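Local coordinates for envelope polyprotein (Puumala orthohantavirus, PDB 5FXU), which forms part of the antigenic glycoprotein surface of the hantavirus particle, where Gn probably works with its partner Gc in host-cell entry, at residues Ser52-Glu63 against Gln80-Leu91; Glu165-His173 against Phe348-Glu356. All blocks are in the same frame, centred on the assembly; numbering follows the deposited sequence.

Interaction 1 of 2, residues Ser52-Glu63 against Gln80-Leu91; sequences SSQQPFTKWTWE and QTKSSEINLRGL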
loop_
_atom_site.group_PDB
_atom_site.type_symbol
_atom_site.label_atom_id
_atom_site.label_comp_id
_atom_site.label_asym_id
_atom_site.label_seq_id
_atom_site.Cartn_x
_atom_site.Cartn_y
_atom_site.Cartn_z
ATOM N N SER A 52 -9.701 -6.112 10.239
ATOM C CA SER A 52 -11.150 -6.372 10.121
ATOM C C SER A 52 -12.071 -5.501 11.039
ATOM O O SER A 52 -13.293 -5.595 10.947
ATOM C CB SER A 52 -11.418 -7.866 10.341
ATOM O OG SER A 52 -10.957 -8.270 11.621
ATOM N N SER A 53 -11.496 -4.673 11.919
ATOM C CA SER A 53 -12.277 -3.682 12.689
ATOM C C SER A 53 -12.762 -2.509 11.801
ATOM O O SER A 53 -12.266 -2.305 10.682
ATOM C CB SER A 53 -11.442 -3.135 13.845
ATOM O OG SER A 53 -10.418 -2.297 13.346
ATOM N N GLN A 54 -13.713 -1.739 12.327
ATOM C CA GLN A 54 -14.304 -0.602 11.616
ATOM C C GLN A 54 -13.351 0.565 11.604
ATOM O O GLN A 54 -12.736 0.875 12.619
ATOM C CB GLN A 54 -15.589 -0.142 12.272
ATOM C CG GLN A 54 -16.770 -1.043 12.025
ATOM C CD GLN A 54 -18.040 -0.384 12.512
ATOM O OE1 GLN A 54 -18.245 -0.296 13.714
ATOM N NE2 GLN A 54 -18.874 0.132 11.597
ATOM N N GLN A 55 -13.248 1.222 10.455
ATOM C CA GLN A 55 -12.236 2.258 10.258
ATOM C C GLN A 55 -12.853 3.462 9.514
ATOM O O GLN A 55 -13.431 3.310 8.445
ATOM C CB GLN A 55 -10.975 1.633 9.607
ATOM C CG GLN A 55 -11.187 0.976 8.236
ATOM C CD GLN A 55 -10.501 -0.389 7.959
ATOM O OE1 GLN A 55 -10.841 -1.040 6.965
ATOM N NE2 GLN A 55 -9.525 -0.799 8.771
ATOM N N PRO A 56 -12.828 4.650 10.138
ATOM C CA PRO A 56 -13.529 5.799 9.562
ATOM C C PRO A 56 -12.800 6.461 8.378
ATOM O O PRO A 56 -11.650 6.856 8.488
ATOM C CB PRO A 56 -13.633 6.773 10.744
ATOM C CG PRO A 56 -12.438 6.460 11.589
ATOM C CD PRO A 56 -12.243 4.971 11.458
ATOM N N PHE A 57 -13.523 6.583 7.276
ATOM C CA PHE A 57 -13.073 7.170 6.023
ATOM C C PHE A 57 -14.027 8.277 5.606
ATOM O O PHE A 57 -15.224 8.228 5.877
ATOM C CB PHE A 57 -13.094 6.125 4.914
ATOM C CG PHE A 57 -11.829 5.342 4.786
ATOM C CD1 PHE A 57 -11.546 4.271 5.641
ATOM C CD2 PHE A 57 -10.924 5.653 3.799
ATOM C CE1 PHE A 57 -10.368 3.545 5.504
ATOM C CE2 PHE A 57 -9.760 4.934 3.660
ATOM C CZ PHE A 57 -9.474 3.883 4.519
ATOM N N THR A 58 -13.476 9.286 4.941
ATOM C CA THR A 58 -14.276 10.237 4.234
ATOM C C THR A 58 -14.430 9.721 2.829
ATOM O O THR A 58 -13.455 9.541 2.148
ATOM C CB THR A 58 -13.608 11.597 4.227
ATOM O OG1 THR A 58 -13.673 12.107 5.551
ATOM C CG2 THR A 58 -14.326 12.565 3.253
ATOM N N LYS A 59 -15.656 9.466 2.413
ATOM C CA LYS A 59 -15.935 9.101 1.025
ATOM C C LYS A 59 -16.156 10.344 0.170
ATOM O O LYS A 59 -17.027 11.110 0.460
ATOM C CB LYS A 59 -17.174 8.239 0.976
ATOM C CG LYS A 59 -17.517 7.734 -0.396
ATOM C CD LYS A 59 -18.804 6.969 -0.313
ATOM C CE LYS A 59 -19.228 6.520 -1.680
ATOM N NZ LYS A 59 -20.484 5.735 -1.573
ATOM N N TRP A 60 -15.386 10.492 -0.899
ATOM C CA TRP A 60 -15.388 11.645 -1.751
ATOM C C TRP A 60 -15.670 11.167 -3.173
ATOM O O TRP A 60 -14.927 10.365 -3.713
ATOM C CB TRP A 60 -14.015 12.327 -1.674
ATOM C CG TRP A 60 -13.875 13.546 -2.531
ATOM C CD1 TRP A 60 -14.856 14.463 -2.823
ATOM C CD2 TRP A 60 -12.692 14.001 -3.199
ATOM N NE1 TRP A 60 -14.373 15.429 -3.662
ATOM C CE2 TRP A 60 -13.043 15.184 -3.906
ATOM C CE3 TRP A 60 -11.387 13.534 -3.286
ATOM C CZ2 TRP A 60 -12.107 15.913 -4.675
ATOM C CZ3 TRP A 60 -10.472 14.240 -4.046
ATOM C CH2 TRP A 60 -10.836 15.422 -4.731
ATOM N N THR A 61 -16.749 11.678 -3.775
ATOM C CA THR A 61 -17.280 11.178 -5.060
ATOM C C THR A 61 -17.592 12.352 -6.008
ATOM O O THR A 61 -17.785 13.462 -5.560
ATOM C CB THR A 61 -18.581 10.367 -4.830
ATOM O OG1 THR A 61 -19.512 11.141 -4.062
ATOM C CG2 THR A 61 -18.295 9.134 -4.074
ATOM N N TRP A 62 -17.649 12.100 -7.306
ATOM C CA TRP A 62 -18.008 13.143 -8.264
ATOM C C TRP A 62 -19.169 12.707 -9.159
ATOM O O TRP A 62 -19.323 11.513 -9.401
ATOM C CB TRP A 62 -16.786 13.542 -9.096
ATOM C CG TRP A 62 -16.382 12.604 -10.212
ATOM C CD1 TRP A 62 -15.489 11.584 -10.138
ATOM C CD2 TRP A 62 -16.814 12.657 -11.573
ATOM N NE1 TRP A 62 -15.370 10.972 -11.350
ATOM C CE2 TRP A 62 -16.154 11.622 -12.259
ATOM C CE3 TRP A 62 -17.711 13.466 -12.274
ATOM C CZ2 TRP A 62 -16.364 11.364 -13.628
ATOM C CZ3 TRP A 62 -17.907 13.232 -13.643
ATOM C CH2 TRP A 62 -17.231 12.191 -14.303
ATOM N N GLU A 63 -19.957 13.694 -9.632
ATOM C CA GLU A 63 -21.039 13.503 -10.599
ATOM C C GLU A 63 -20.946 14.572 -11.676
ATOM O O GLU A 63 -20.579 15.693 -11.389
ATOM C CB GLU A 63 -22.417 13.617 -9.930
ATOM C CG GLU A 63 -22.616 12.658 -8.770
ATOM C CD GLU A 63 -24.057 12.559 -8.242
ATOM O OE1 GLU A 63 -24.848 13.536 -8.337
ATOM O OE2 GLU A 63 -24.394 11.473 -7.706
ATOM N N GLN A 80 -19.999 18.132 -9.897
ATOM C CA GLN A 80 -20.449 18.271 -8.560
ATOM C C GLN A 80 -19.727 17.185 -7.785
ATOM O O GLN A 80 -19.790 16.007 -8.160
ATOM C CB GLN A 80 -21.935 18.036 -8.517
ATOM C CG GLN A 80 -22.589 18.460 -7.221
ATOM C CD GLN A 80 -23.976 17.906 -7.141
ATOM O OE1 GLN A 80 -24.179 16.681 -7.285
ATOM N NE2 GLN A 80 -24.938 18.774 -6.924
ATOM N N THR A 81 -19.005 17.581 -6.738
ATOM C CA THR A 81 -18.442 16.621 -5.811
ATOM C C THR A 81 -19.199 16.650 -4.508
ATOM O O THR A 81 -19.889 17.597 -4.214
ATOM C CB THR A 81 -16.975 16.882 -5.522
ATOM O OG1 THR A 81 -16.854 18.067 -4.748
ATOM C CG2 THR A 81 -16.177 17.006 -6.804
ATOM N N LYS A 82 -19.112 15.577 -3.745
ATOM C CA LYS A 82 -19.631 15.591 -2.391
ATOM C C LYS A 82 -18.845 14.623 -1.517
ATOM O O LYS A 82 -18.103 13.774 -2.038
ATOM C CB LYS A 82 -21.112 15.253 -2.386
ATOM C CG LYS A 82 -21.443 13.825 -2.747
ATOM C CD LYS A 82 -22.938 13.567 -2.642
ATOM C CE LYS A 82 -23.347 12.299 -3.416
ATOM N NZ LYS A 82 -24.818 12.183 -3.673
ATOM N N SER A 83 -19.035 14.743 -0.205
ATOM C CA SER A 83 -18.374 13.865 0.727
ATOM C C SER A 83 -19.171 13.578 1.984
ATOM O O SER A 83 -20.033 14.338 2.341
ATOM C CB SER A 83 -16.972 14.401 1.079
ATOM O OG SER A 83 -16.970 15.776 1.377
ATOM N N SER A 84 -18.860 12.444 2.620
ATOM C CA SER A 84 -19.421 12.047 3.902
ATOM C C SER A 84 -18.493 11.087 4.641
ATOM O O SER A 84 -17.593 10.494 4.049
ATOM C CB SER A 84 -20.781 11.393 3.698
ATOM O OG SER A 84 -20.707 10.285 2.826
ATOM N N GLU A 85 -18.714 10.943 5.944
ATOM C CA GLU A 85 -17.921 10.037 6.775
ATOM C C GLU A 85 -18.618 8.699 6.901
ATOM O O GLU A 85 -19.796 8.639 7.213
ATOM C CB GLU A 85 -17.637 10.645 8.145
ATOM C CG GLU A 85 -16.438 11.588 8.115
ATOM C CD GLU A 85 -16.691 12.817 7.250
ATOM O OE1 GLU A 85 -17.545 13.636 7.648
ATOM O OE2 GLU A 85 -16.037 12.976 6.190
ATOM N N ILE A 86 -17.887 7.633 6.598
ATOM C CA ILE A 86 -18.398 6.262 6.654
ATOM C C ILE A 86 -17.352 5.392 7.286
ATOM O O ILE A 86 -16.209 5.820 7.428
ATOM C CB ILE A 86 -18.682 5.695 5.270
ATOM C CG1 ILE A 86 -17.415 5.693 4.419
ATOM C CG2 ILE A 86 -19.767 6.516 4.607
ATOM C CD1 ILE A 86 -17.569 4.910 3.148
ATOM N N ASN A 87 -17.756 4.186 7.659
ATOM C CA ASN A 87 -16.854 3.201 8.247
ATOM C C ASN A 87 -16.647 2.100 7.248
ATOM O O ASN A 87 -17.598 1.598 6.698
ATOM C CB ASN A 87 -17.415 2.639 9.546
ATOM C CG ASN A 87 -17.284 3.619 10.693
ATOM O OD1 ASN A 87 -16.186 3.854 11.200
ATOM N ND2 ASN A 87 -18.383 4.203 11.099
ATOM N N LEU A 88 -15.395 1.767 6.980
ATOM C CA LEU A 88 -15.052 0.632 6.136
ATOM C C LEU A 88 -14.433 -0.423 7.042
ATOM O O LEU A 88 -14.048 -0.113 8.172
ATOM C CB LEU A 88 -14.074 1.071 5.034
ATOM C CG LEU A 88 -14.635 2.085 4.015
ATOM C CD1 LEU A 88 -13.558 2.546 3.042
ATOM C CD2 LEU A 88 -15.811 1.518 3.235
ATOM N N ARG A 89 -14.364 -1.663 6.572
ATOM C CA ARG A 89 -13.585 -2.673 7.258
ATOM C C ARG A 89 -12.721 -3.440 6.325
ATOM O O ARG A 89 -13.021 -3.537 5.139
ATOM C CB ARG A 89 -14.474 -3.729 7.894
ATOM C CG ARG A 89 -15.620 -3.304 8.785
ATOM C CD ARG A 89 -16.381 -4.572 9.217
ATOM N NE ARG A 89 -17.216 -4.410 10.417
ATOM C CZ ARG A 89 -16.791 -4.453 11.689
ATOM N NH1 ARG A 89 -15.503 -4.632 11.985
ATOM N NH2 ARG A 89 -17.668 -4.287 12.687
ATOM N N GLY A 90 -11.678 -4.055 6.894
ATOM C CA GLY A 90 -10.808 -4.937 6.127
ATOM C C GLY A 90 -9.729 -4.249 5.305
ATOM O O GLY A 90 -8.912 -4.933 4.697
ATOM N N LEU A 91 -9.692 -2.922 5.281
ATOM C CA LEU A 91 -8.682 -2.226 4.495
ATOM C C LEU A 91 -7.318 -2.313 5.172
ATOM O O LEU A 91 -7.223 -2.541 6.382
ATOM C CB LEU A 91 -9.046 -0.768 4.225
ATOM C CG LEU A 91 -9.944 -0.596 3.001
ATOM C CD1 LEU A 91 -11.349 -1.101 3.278
ATOM C CD2 LEU A 91 -9.974 0.854 2.562
#

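Interaction 2 of 2, residues Glu165-His173 against Phe348-Glu356; sequences EGVCFNPVH and FIPLPGEIE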
loop_
_atom_site.group_PDB
_atom_site.type_symbol
_atom_site.label_atom_id
_atom_site.label_comp_id
_atom_site.label_asym_id
_atom_site.label_seq_id
_atom_site.Cartn_x
_atom_site.Cartn_y
_atom_site.Cartn_z
ATOM N N GLU A 165 12.259 -11.667 -12.547
ATOM C CA GLU A 165 12.301 -11.510 -14.004
ATOM C C GLU A 165 12.820 -12.800 -14.684
ATOM O O GLU A 165 13.565 -12.723 -15.655
ATOM C CB GLU A 165 13.167 -10.283 -14.424
ATOM C CG GLU A 165 12.889 -8.957 -13.693
ATOM C CD GLU A 165 13.958 -7.860 -13.868
ATOM O OE1 GLU A 165 15.042 -7.999 -13.269
ATOM O OE2 GLU A 165 13.717 -6.830 -14.562
ATOM N N GLY A 166 12.421 -13.976 -14.184
ATOM C CA GLY A 166 12.921 -15.260 -14.701
ATOM C C GLY A 166 14.379 -15.584 -14.392
ATOM O O GLY A 166 14.981 -16.417 -15.072
ATOM N N VAL A 167 14.938 -14.957 -13.357
ATOM C CA VAL A 167 16.352 -15.104 -13.003
ATOM C C VAL A 167 16.465 -15.295 -11.496
ATOM O O VAL A 167 15.759 -14.639 -10.740
ATOM C CB VAL A 167 17.155 -13.845 -13.399
ATOM C CG1 VAL A 167 18.639 -14.082 -13.202
ATOM C CG2 VAL A 167 16.882 -13.442 -14.849
ATOM N N CYS A 168 17.357 -16.169 -11.053
ATOM C CA CYS A 168 17.558 -16.391 -9.621
ATOM C C CYS A 168 18.551 -15.383 -9.065
ATOM O O CYS A 168 19.657 -15.306 -9.554
ATOM C CB CYS A 168 18.017 -17.834 -9.362
ATOM S SG CYS A 168 16.638 -19.005 -9.567
ATOM N N PHE A 169 18.142 -14.595 -8.069
ATOM C CA PHE A 169 18.938 -13.428 -7.582
ATOM C C PHE A 169 19.074 -13.373 -6.064
ATOM O O PHE A 169 18.077 -13.560 -5.389
ATOM C CB PHE A 169 18.260 -12.133 -8.064
ATOM C CG PHE A 169 18.949 -10.863 -7.617
ATOM C CD1 PHE A 169 20.233 -10.550 -8.065
ATOM C CD2 PHE A 169 18.310 -9.965 -6.769
ATOM C CE1 PHE A 169 20.869 -9.377 -7.670
ATOM C CE2 PHE A 169 18.943 -8.792 -6.373
ATOM C CZ PHE A 169 20.225 -8.496 -6.823
ATOM N N ASN A 170 20.279 -13.067 -5.561
ATOM C CA ASN A 170 20.564 -12.849 -4.130
ATOM C C ASN A 170 21.144 -11.436 -3.881
ATOM O O ASN A 170 22.236 -11.133 -4.360
ATOM C CB ASN A 170 21.587 -13.881 -3.640
ATOM C CG ASN A 170 21.633 -13.998 -2.129
ATOM O OD1 ASN A 170 22.658 -13.721 -1.503
ATOM N ND2 ASN A 170 20.519 -14.411 -1.531
ATOM N N PRO A 171 20.427 -10.561 -3.135
ATOM C CA PRO A 171 20.929 -9.177 -2.982
ATOM C C PRO A 171 22.114 -9.072 -2.030
ATOM O O PRO A 171 22.344 -9.997 -1.264
ATOM C CB PRO A 171 19.717 -8.435 -2.421
ATOM C CG PRO A 171 18.968 -9.479 -1.672
ATOM C CD PRO A 171 19.113 -10.733 -2.483
ATOM N N VAL A 172 22.851 -7.958 -2.089
ATOM C CA VAL A 172 23.932 -7.662 -1.117
ATOM C C VAL A 172 23.373 -7.665 0.313
ATOM O O VAL A 172 22.229 -7.282 0.522
ATOM C CB VAL A 172 24.699 -6.319 -1.388
ATOM C CG1 VAL A 172 25.517 -6.392 -2.674
ATOM C CG2 VAL A 172 23.780 -5.094 -1.395
ATOM N N HIS A 173 24.167 -8.173 1.260
ATOM C CA HIS A 173 23.792 -8.344 2.675
ATOM C C HIS A 173 24.575 -7.484 3.691
ATOM O O HIS A 173 24.048 -7.224 4.780
ATOM C CB HIS A 173 23.898 -9.847 3.045
ATOM C CG HIS A 173 25.306 -10.367 3.140
ATOM N ND1 HIS A 173 25.950 -10.972 2.078
ATOM C CD2 HIS A 173 26.187 -10.385 4.170
ATOM C CE1 HIS A 173 27.168 -11.328 2.446
ATOM N NE2 HIS A 173 27.336 -10.981 3.710
ATOM N N PHE A 348 8.969 -0.675 -8.113
ATOM C CA PHE A 348 10.160 -1.471 -8.406
ATOM C C PHE A 348 11.413 -0.661 -8.119
ATOM O O PHE A 348 11.457 0.530 -8.411
ATOM C CB PHE A 348 10.144 -1.942 -9.854
ATOM C CG PHE A 348 8.941 -2.775 -10.188
ATOM C CD1 PHE A 348 7.748 -2.177 -10.584
ATOM C CD2 PHE A 348 8.987 -4.161 -10.077
ATOM C CE1 PHE A 348 6.623 -2.948 -10.883
ATOM C CE2 PHE A 348 7.872 -4.937 -10.387
ATOM C CZ PHE A 348 6.686 -4.332 -10.779
ATOM N N ILE A 349 12.416 -1.309 -7.528
ATOM C CA ILE A 349 13.724 -0.699 -7.315
ATOM C C ILE A 349 14.838 -1.642 -7.772
ATOM O O ILE A 349 14.712 -2.881 -7.647
ATOM C CB ILE A 349 13.950 -0.274 -5.842
ATOM C CG1 ILE A 349 14.013 -1.482 -4.895
ATOM C CG2 ILE A 349 12.865 0.702 -5.412
ATOM C CD1 ILE A 349 14.455 -1.152 -3.484
ATOM N N PRO A 350 15.935 -1.068 -8.303
ATOM C CA PRO A 350 17.100 -1.874 -8.641
ATOM C C PRO A 350 17.898 -2.244 -7.394
ATOM O O PRO A 350 18.148 -1.385 -6.559
ATOM C CB PRO A 350 17.896 -0.946 -9.550
ATOM C CG PRO A 350 17.572 0.427 -9.069
ATOM C CD PRO A 350 16.145 0.359 -8.614
ATOM N N LEU A 351 18.261 -3.515 -7.257
ATOM C CA LEU A 351 19.129 -3.955 -6.171
ATOM C C LEU A 351 20.446 -4.502 -6.698
ATOM O O LEU A 351 20.459 -5.263 -7.659
ATOM C CB LEU A 351 18.477 -5.062 -5.348
ATOM C CG LEU A 351 17.258 -4.708 -4.508
ATOM C CD1 LEU A 351 16.562 -5.905 -3.879
ATOM C CD2 LEU A 351 17.637 -3.730 -3.423
ATOM N N PRO A 352 21.558 -4.136 -6.044
ATOM C CA PRO A 352 22.829 -4.758 -6.346
ATOM C C PRO A 352 22.939 -6.104 -5.634
ATOM O O PRO A 352 22.447 -6.262 -4.514
ATOM C CB PRO A 352 23.831 -3.759 -5.788
ATOM C CG PRO A 352 23.145 -3.176 -4.612
ATOM C CD PRO A 352 21.680 -3.166 -4.944
ATOM N N GLY A 353 23.564 -7.069 -6.299
ATOM C CA GLY A 353 23.748 -8.418 -5.749
ATOM C C GLY A 353 24.426 -9.363 -6.724
ATOM O O GLY A 353 25.242 -8.931 -7.536
ATOM N N GLU A 354 24.061 -10.645 -6.662
ATOM C CA GLU A 354 24.665 -11.684 -7.493
ATOM C C GLU A 354 23.596 -12.605 -8.100
ATOM O O GLU A 354 22.758 -13.137 -7.388
ATOM C CB GLU A 354 25.661 -12.485 -6.672
ATOM C CG GLU A 354 26.807 -11.660 -6.075
ATOM C CD GLU A 354 28.086 -12.457 -5.845
ATOM O OE1 GLU A 354 28.610 -12.963 -6.854
ATOM O OE2 GLU A 354 28.591 -12.553 -4.687
ATOM N N ILE A 355 23.628 -12.769 -9.419
ATOM C CA ILE A 355 22.653 -13.604 -10.162
ATOM C C ILE A 355 22.786 -15.138 -10.017
ATOM O O ILE A 355 21.777 -15.850 -10.083
ATOM C CB ILE A 355 22.605 -13.148 -11.655
ATOM C CG1 ILE A 355 21.700 -11.909 -11.778
ATOM C CG2 ILE A 355 22.122 -14.253 -12.590
ATOM C CD1 ILE A 355 21.692 -11.234 -13.135
ATOM N N GLU A 356 23.997 -15.653 -9.835
ATOM C CA GLU A 356 24.225 -17.114 -9.707
ATOM C C GLU A 356 23.795 -17.895 -10.965
ATOM O O GLU A 356 22.597 -18.010 -11.277
ATOM C CB GLU A 356 23.523 -17.712 -8.465
ATOM C CG GLU A 356 23.661 -16.961 -7.162
ATOM C CD GLU A 356 25.089 -16.806 -6.725
ATOM O OE1 GLU A 356 25.781 -17.824 -6.545
ATOM O OE2 GLU A 356 25.512 -15.667 -6.551
#

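Interaction 1 of 2, residues Ser52-Glu63 against Gln80-Leu91
Segments 52-63 and 80-91 form a long antiparallel strand pair in the Gn head, with registered backbone bonds running from Gln55-Leu88 to Glu63-Gln80. The strand axes run 139° apart, which indicates a marked twist, and the pairing buries 1270 Å² between the two segments. Phe57 and Ile86 make one hydrogen-bonded pair, each N donating to the other's O at 2.8 Å and almost straight. On the face that carries Phe57, Leu88 CD1 sits over the ring, 3.9 Å from its centroid in a CH-pi contact, while Leu91 CD2 reaches Phe57 CZ at 3.6 Å. Strand 321-323 continues the hairpin into a sheet, pairing in parallel with strand 54-64, and its Trp323 packs on Phe57, Ile86 and Leu88. At the Gln55-Leu88 pair the Gln55 side chain bends at chi2 (-137°), and its OE1 accepts Leu91 N at 2.8 Å, tying the chain after the strand to the sheet. On the other face, with Gln54, Arg89 NH1 donates to Ser52 O at 2.6 Å on a carbonyl lone pair, and Gln54 CG lies 3.4 Å above the centre of the Arg89 guanidinium plane. On this face too, Thr58 OG1 donates to Glu85 OE2 at 2.6 Å from the anti side of the carboxylate, whose OE1 is held by Ser289. The edge of the Trp60 indole meets Thr81 CB through NE1.

Interaction 2 of 2, residues Glu165-His173 against Phe348-Glu356
Val167 opens the contact through CG1, which meets Ile355 CG2 at 3.5 Å and at an oblique angle. The next residue, Cys168, ties the strand to Cys158 by a disulfide. Phe169 then turns its ring in among the backbone of the opposite strand: with CG anti to the backbone N (chi1 179°), CZ comes within 3.3 Å of Leu351 O and CE1 within 3.6 Å of Gly353 CA, while CE2 packs on Leu351 CB at 3.9 Å. Asn170 forms the hydrogen-bonded antiparallel pair with Glu354, its N donating to Glu354 O at 3.1 Å and its O accepting Glu354 N at 3.0 Å. Pro171 faces Gly353, with CA atoms 4.0 Å apart, a separation permitted by the missing side chain. Val172 N donates to Pro352 O at 3.0 Å, and Val172 CG2 touches the Pro352 ring, next to Tyr249 of helix 249-260. Strand 167-171 thereby adds briefly, its axis turned 110°, to the C-terminal end of strand 340-354, which also pairs with 185-197 (Gly353 with Asp185). Three backbone bonds, and an aromatic ring whose rim is pushed in among main-chain atoms through CE1 and CZ, suggest a junction that depends on the backbone and on the absence of a side chain at Gly353.

Overall arrangement
Interaction 1 and interaction 2 lie on opposite sides of the chain's centre, their own centres 40 Å apart and their nearest atoms about 21 Å apart, so neither touches the other. They follow in series along the sequence, but strand pairing connects them: strand 54-64 pairs with 321-323, which pairs with 310-313, and that strand pairs with 340-354, the partner of 167-171. Interaction 1 joins strands close in sequence, with 16 residues between its segments, whereas interaction 2 brings the C-terminal end of the modelled chain against a segment 175 residues earlier. The side chain of Trp62 in interaction 1 lies about 7 Å from an N-acetylglucosamine of a glycan attached to the protein.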